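Local coordinates for CBS domain-containing protein (Pyrococcus horikoshii, PDB 2YZQ), which is of unknown function but binds S-adenosylmethionine and carries four CBS domain repeats, which suggests a role in sensing this nucleoside ligand, at residues K4-Q9 and G110-R115; G42-I47 and V70-E75. All blocks are in the same frame, centred on the assembly; numbering follows the deposited sequence.

Contact 1: K4-Q9 and G110-R115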
loop_
_atom_site.group_PDB
_atom_site.type_symbol
_atom_site.label_atom_id
_atom_site.label_comp_id
_atom_site.label_asym_id
_atom_site.label_seq_id
_atom_site.Cartn_x
_atom_site.Cartn_y
_atom_site.Cartn_z
ATOM N N LYS A 4 -6.237 7.043 -17.382
ATOM C CA LYS A 4 -6.783 8.400 -17.329
ATOM C C LYS A 4 -7.944 8.584 -16.358
ATOM O O LYS A 4 -8.114 9.655 -15.776
ATOM C CB LYS A 4 -7.231 8.829 -18.731
ATOM C CG LYS A 4 -8.416 8.037 -19.262
ATOM C CD LYS A 4 -8.542 8.146 -20.777
ATOM C CE LYS A 4 -8.837 9.568 -21.222
ATOM N NZ LYS A 4 -8.890 9.663 -22.708
ATOM N N THR A 5 -8.735 7.534 -16.171
ATOM C CA THR A 5 -9.897 7.604 -15.295
ATOM C C THR A 5 -9.574 7.497 -13.811
ATOM O O THR A 5 -10.260 8.081 -12.974
ATOM C CB THR A 5 -10.900 6.489 -15.652
ATOM O OG1 THR A 5 -11.163 6.519 -17.062
ATOM C CG2 THR A 5 -12.204 6.672 -14.887
ATOM N N ILE A 6 -8.513 6.770 -13.490
ATOM C CA ILE A 6 -8.148 6.544 -12.098
ATOM C C ILE A 6 -7.013 7.419 -11.567
ATOM O O ILE A 6 -6.902 7.632 -10.359
ATOM C CB ILE A 6 -7.790 5.048 -11.902
ATOM C CG1 ILE A 6 -8.895 4.171 -12.509
ATOM C CG2 ILE A 6 -7.614 4.720 -10.424
ATOM C CD1 ILE A 6 -10.295 4.452 -11.961
ATOM N N MET A 7 -6.183 7.948 -12.460
ATOM C CA MET A 7 -5.054 8.777 -12.039
ATOM C C MET A 7 -5.481 10.126 -11.474
ATOM O O MET A 7 -6.616 10.559 -11.660
ATOM C CB MET A 7 -4.121 9.036 -13.223
ATOM C CG MET A 7 -4.761 9.905 -14.303
ATOM S SD MET A 7 -3.675 10.198 -15.703
ATOM C CE MET A 7 -4.350 11.748 -16.350
ATOM N N THR A 8 -4.559 10.775 -10.770
ATOM C CA THR A 8 -4.793 12.111 -10.236
ATOM C C THR A 8 -4.094 12.995 -11.263
ATOM O O THR A 8 -2.900 12.835 -11.508
ATOM C CB THR A 8 -4.122 12.317 -8.863
ATOM O OG1 THR A 8 -4.796 11.532 -7.874
ATOM C CG2 THR A 8 -4.175 13.786 -8.458
ATOM N N GLN A 9 -4.825 13.919 -11.876
ATOM C CA GLN A 9 -4.216 14.766 -12.893
ATOM C C GLN A 9 -3.408 15.943 -12.363
ATOM O O GLN A 9 -3.561 16.356 -11.218
ATOM C CB GLN A 9 -5.286 15.302 -13.844
ATOM C CG GLN A 9 -6.246 14.249 -14.351
ATOM C CD GLN A 9 -6.851 14.622 -15.681
ATOM O OE1 GLN A 9 -6.321 14.270 -16.736
ATOM N NE2 GLN A 9 -7.956 15.358 -15.644
ATOM N N GLY A 110 -3.182 3.146 -4.030
ATOM C CA GLY A 110 -4.316 3.676 -3.292
ATOM C C GLY A 110 -5.422 4.134 -4.226
ATOM O O GLY A 110 -6.600 3.877 -3.977
ATOM N N ASP A 111 -5.043 4.811 -5.306
ATOM C CA ASP A 111 -6.026 5.290 -6.272
ATOM C C ASP A 111 -6.797 4.131 -6.882
ATOM O O ASP A 111 -8.012 4.205 -7.060
ATOM C CB ASP A 111 -5.357 6.069 -7.410
ATOM C CG ASP A 111 -4.717 7.359 -6.951
ATOM O OD1 ASP A 111 -5.280 8.034 -6.064
ATOM O OD2 ASP A 111 -3.651 7.710 -7.503
ATOM N N ILE A 112 -6.087 3.060 -7.220
ATOM C CA ILE A 112 -6.731 1.906 -7.824
ATOM C C ILE A 112 -7.725 1.280 -6.850
ATOM O O ILE A 112 -8.825 0.911 -7.236
ATOM C CB ILE A 112 -5.683 0.869 -8.279
ATOM C CG1 ILE A 112 -4.829 1.479 -9.399
ATOM C CG2 ILE A 112 -6.374 -0.403 -8.757
ATOM C CD1 ILE A 112 -3.758 0.567 -9.945
ATOM N N ILE A 113 -7.345 1.185 -5.583
ATOM C CA ILE A 113 -8.229 0.609 -4.575
ATOM C C ILE A 113 -9.480 1.462 -4.343
ATOM O O ILE A 113 -10.608 0.974 -4.445
ATOM C CB ILE A 113 -7.505 0.455 -3.215
ATOM C CG1 ILE A 113 -6.316 -0.496 -3.360
ATOM C CG2 ILE A 113 -8.486 -0.031 -2.148
ATOM C CD1 ILE A 113 -6.665 -1.845 -3.925
ATOM N N ARG A 114 -9.265 2.737 -4.043
ATOM C CA ARG A 114 -10.353 3.663 -3.741
ATOM C C ARG A 114 -11.244 4.104 -4.900
ATOM O O ARG A 114 -12.465 4.196 -4.747
ATOM C CB ARG A 114 -9.779 4.908 -3.059
ATOM C CG ARG A 114 -9.106 4.631 -1.722
ATOM C CD ARG A 114 -8.296 5.827 -1.247
ATOM N NE ARG A 114 -7.144 6.072 -2.113
ATOM C CZ ARG A 114 -6.204 6.981 -1.873
ATOM N NH1 ARG A 114 -6.275 7.742 -0.787
ATOM N NH2 ARG A 114 -5.188 7.124 -2.712
ATOM N N ARG A 115 -10.641 4.378 -6.051
ATOM C CA ARG A 115 -11.397 4.857 -7.205
ATOM C C ARG A 115 -11.862 3.786 -8.174
ATOM O O ARG A 115 -12.781 4.014 -8.962
ATOM C CB ARG A 115 -10.564 5.885 -7.971
ATOM C CG ARG A 115 -10.140 7.083 -7.144
ATOM C CD ARG A 115 -9.106 7.930 -7.879
ATOM N NE ARG A 115 -8.702 9.086 -7.081
ATOM C CZ ARG A 115 -7.692 9.897 -7.384
ATOM N NH1 ARG A 115 -6.967 9.685 -8.475
ATOM N NH2 ARG A 115 -7.406 10.923 -6.592
HETATM O O HOH W 1 -2.691 10.073 -7.026
#
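Ile6 and Arg115 mark the closest backbone approach, their CA atoms 6.1 Å apart, where the end of helix 3-6 and the turn into strand 8-9 lie against helix 109-117. Arg115 does most of the polar work. Its chain runs extended from CG to NE (chi3 180°), carrying the guanidinium to the turn, where NH1 donates to Ile6 O at 2.8 Å with an N-H...O angle of 158°. NH1 and NH2 also converge end-on on one atom, Thr8 OG1, at 2.9 and 3.0 Å; both acceptors lie near the guanidinium plane. Over one face of the same group stands Asp111 OD1, 3.4 Å from Arg115 NH1, which acts through charge alone because no N-H points at it. OD1 also pairs with Arg114 NH2, so one carboxylate oxygen serves two arginines, while Asp111 OD2 accepts from Thr108 N. A water joins Thr8 OG1 to Asp111 OD2. With a valine in place of Thr8, the water and the two guanidinium N-H groups would probably lose a shared partner, and Arg115 would be freer to turn about its remaining bond to Ile6 O. Beside this polar cluster, the Ile6 CG2 methyl packs 3.4 Å from the carbonyl oxygen Asp111 O and 4.0 Å from Arg115 CB. Ile6 and Ile112 both rest on Leu107 of strand 103-108, and Thr8 pairs through its backbone with Ile106 of that strand; the contact thus joins the N-terminal segment to the second CBS repeat, whose helix 109-117 packs through Ile113 on helix 240-250.

Contact 2: G42-I47 and V70-E75; sequences GKLVGI and VPVVKE
Leu44 sets CG anti to its backbone N (chi1 -178°), and with chi2 at 69° this places CD2 against Val72 CG1; Val70 turns CG1 anti to its carbonyl carbon (chi1 -59°), which brings that methyl to Ile47. The contacts are methyl on methyl. Leu44 CD2 meets Val72 CG1 at 3.4 Å, the side chains running antiparallel alongside each other, and Ile47 CG2 meets Val70 CG1 at 3.3 Å across an oblique crossing. Both distances are shorter than usual for carbon pairs, evidence of tight packing. Leu44 CD2 also touches the other methyl of Val70, CG2, at a looser 4.3 Å. Gly46 CA and Val70 CA stand 6.3 Å apart. Leu44 CA and Val72 CA are separated by 9.3 Å, so the segments diverge in that direction. Val45 and Gly46 together sit opposite the single residue Val37 of strand 34-38, forming a classic beta bulge, and the backbone angles of Gly46 (phi 155°) would jam a CB against the preceding carbonyl. Strand 44-49 and strand 72-74, which Val70 and Pro71 lead into, belong to different sheets: 44-49 edges the three-stranded sheet of the first CBS repeat, and 72-74 edges the four-stranded sheet associated with the second. This apolar contact therefore packs one repeat's sheet on the other's, away from the annotated ligand sites. Leu44 extends the packing to Val95 and Val97 of strand 93-97, and Ile47 reaches Arg93 of the same strand, while Pro71 turns to Leu85 and Tyr89 of helix 79-89.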
loop_
_atom_site.group_PDB
_atom_site.type_symbol
_atom_site.label_atom_id
_atom_site.label_comp_id
_atom_site.label_asym_id
_atom_site.label_seq_id
_atom_site.Cartn_x
_atom_site.Cartn_y
_atom_site.Cartn_z
ATOM N N GLY A 42 10.821 20.080 -18.884
ATOM C CA GLY A 42 9.615 19.563 -18.262
ATOM C C GLY A 42 9.425 18.067 -18.437
ATOM O O GLY A 42 8.377 17.524 -18.085
ATOM N N LYS A 43 10.431 17.393 -18.984
ATOM C CA LYS A 43 10.350 15.953 -19.188
ATOM C C LYS A 43 10.652 15.223 -17.884
ATOM O O LYS A 43 11.468 15.677 -17.084
ATOM C CB LYS A 43 11.342 15.505 -20.265
ATOM C CG LYS A 43 11.126 16.166 -21.617
ATOM C CD LYS A 43 12.022 15.552 -22.675
ATOM C CE LYS A 43 11.826 16.222 -24.024
ATOM N NZ LYS A 43 12.165 17.671 -23.975
ATOM N N LEU A 44 9.987 14.094 -17.674
ATOM C CA LEU A 44 10.187 13.302 -16.467
ATOM C C LEU A 44 11.593 12.712 -16.421
ATOM O O LEU A 44 12.063 12.128 -17.398
ATOM C CB LEU A 44 9.162 12.167 -16.407
ATOM C CG LEU A 44 9.201 11.259 -15.172
ATOM C CD1 LEU A 44 8.738 12.020 -13.940
ATOM C CD2 LEU A 44 8.317 10.050 -15.419
ATOM N N VAL A 45 12.257 12.867 -15.281
ATOM C CA VAL A 45 13.598 12.327 -15.105
ATOM C C VAL A 45 13.671 11.458 -13.851
ATOM O O VAL A 45 14.712 10.870 -13.557
ATOM C CB VAL A 45 14.661 13.452 -15.018
ATOM C CG1 VAL A 45 14.710 14.213 -16.337
ATOM C CG2 VAL A 45 14.340 14.398 -13.876
ATOM N N GLY A 46 12.561 11.371 -13.121
ATOM C CA GLY A 46 12.533 10.553 -11.917
ATOM C C GLY A 46 11.492 10.984 -10.901
ATOM O O GLY A 46 10.609 11.786 -11.203
ATOM N N ILE A 47 11.584 10.438 -9.693
ATOM C CA ILE A 47 10.649 10.782 -8.631
ATOM C C ILE A 47 11.391 10.882 -7.303
ATOM O O ILE A 47 12.370 10.173 -7.075
ATOM C CB ILE A 47 9.521 9.728 -8.509
ATOM C CG1 ILE A 47 8.401 10.260 -7.614
ATOM C CG2 ILE A 47 10.071 8.436 -7.926
ATOM C CD1 ILE A 47 7.154 9.397 -7.618
ATOM N N VAL A 70 11.742 4.683 -12.636
ATOM C CA VAL A 70 10.373 4.682 -12.129
ATOM C C VAL A 70 9.404 4.249 -13.226
ATOM O O VAL A 70 9.568 4.611 -14.390
ATOM C CB VAL A 70 9.955 6.082 -11.626
ATOM C CG1 VAL A 70 10.896 6.535 -10.522
ATOM C CG2 VAL A 70 9.962 7.074 -12.777
ATOM N N PRO A 71 8.378 3.464 -12.867
ATOM C CA PRO A 71 7.401 3.003 -13.857
ATOM C C PRO A 71 6.593 4.154 -14.453
ATOM O O PRO A 71 6.141 5.045 -13.731
ATOM C CB PRO A 71 6.537 2.028 -13.060
ATOM C CG PRO A 71 6.586 2.593 -11.678
ATOM C CD PRO A 71 8.041 2.960 -11.524
ATOM N N VAL A 72 6.426 4.132 -15.771
ATOM C CA VAL A 72 5.675 5.173 -16.465
ATOM C C VAL A 72 4.692 4.583 -17.467
ATOM O O VAL A 72 4.940 3.530 -18.059
ATOM C CB VAL A 72 6.615 6.141 -17.224
ATOM C CG1 VAL A 72 7.563 6.816 -16.252
ATOM C CG2 VAL A 72 7.388 5.386 -18.290
ATOM N N VAL A 73 3.568 5.268 -17.648
ATOM C CA VAL A 73 2.544 4.838 -18.591
ATOM C C VAL A 73 1.922 6.086 -19.198
ATOM O O VAL A 73 2.235 7.203 -18.786
ATOM C CB VAL A 73 1.414 4.040 -17.897
ATOM C CG1 VAL A 73 1.975 2.776 -17.264
ATOM C CG2 VAL A 73 0.735 4.909 -16.841
ATOM N N LYS A 74 1.057 5.884 -20.184
ATOM C CA LYS A 74 0.345 6.980 -20.828
ATOM C C LYS A 74 -1.090 6.905 -20.314
ATOM O O LYS A 74 -1.545 5.833 -19.913
ATOM C CB LYS A 74 0.391 6.829 -22.348
ATOM C CG LYS A 74 1.779 7.058 -22.930
ATOM C CD LYS A 74 1.769 7.018 -24.446
ATOM C CE LYS A 74 3.135 7.384 -25.006
ATOM N NZ LYS A 74 4.210 6.512 -24.452
ATOM N N GLU A 75 -1.806 8.028 -20.322
ATOM C CA GLU A 75 -3.169 8.034 -19.798
ATOM C C GLU A 75 -4.143 7.100 -20.502
ATOM O O GLU A 75 -5.130 6.679 -19.905
ATOM C CB GLU A 75 -3.750 9.459 -19.781
ATOM C CG GLU A 75 -4.127 10.029 -21.142
ATOM C CD GLU A 75 -5.013 11.259 -21.030
ATOM O OE1 GLU A 75 -5.258 11.918 -22.065
ATOM O OE2 GLU A 75 -5.475 11.565 -19.912
#

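Overall arrangement
From the N terminus, residues 4-9 come first and wait about a hundred residues for their partner, helix segment 110-115, so contact 1 closes the longer of the two loops. Inside that loop lie both segments of contact 2, 42-47 and 70-75, which close a shorter one of 22 intervening residues; the two loops nest and do not cross. Their centres are 16 Å apart, yet they meet directly: Lys4 N lies 2.8 Å from Glu75 O, a probable hydrogen bond. Both reach the four-stranded sheet, whose outermost strands are 8-9 and 72-74. Contact 1 ties the N-terminal segment to helix 109-117, and contact 2 joins this sheet to strand 44-49.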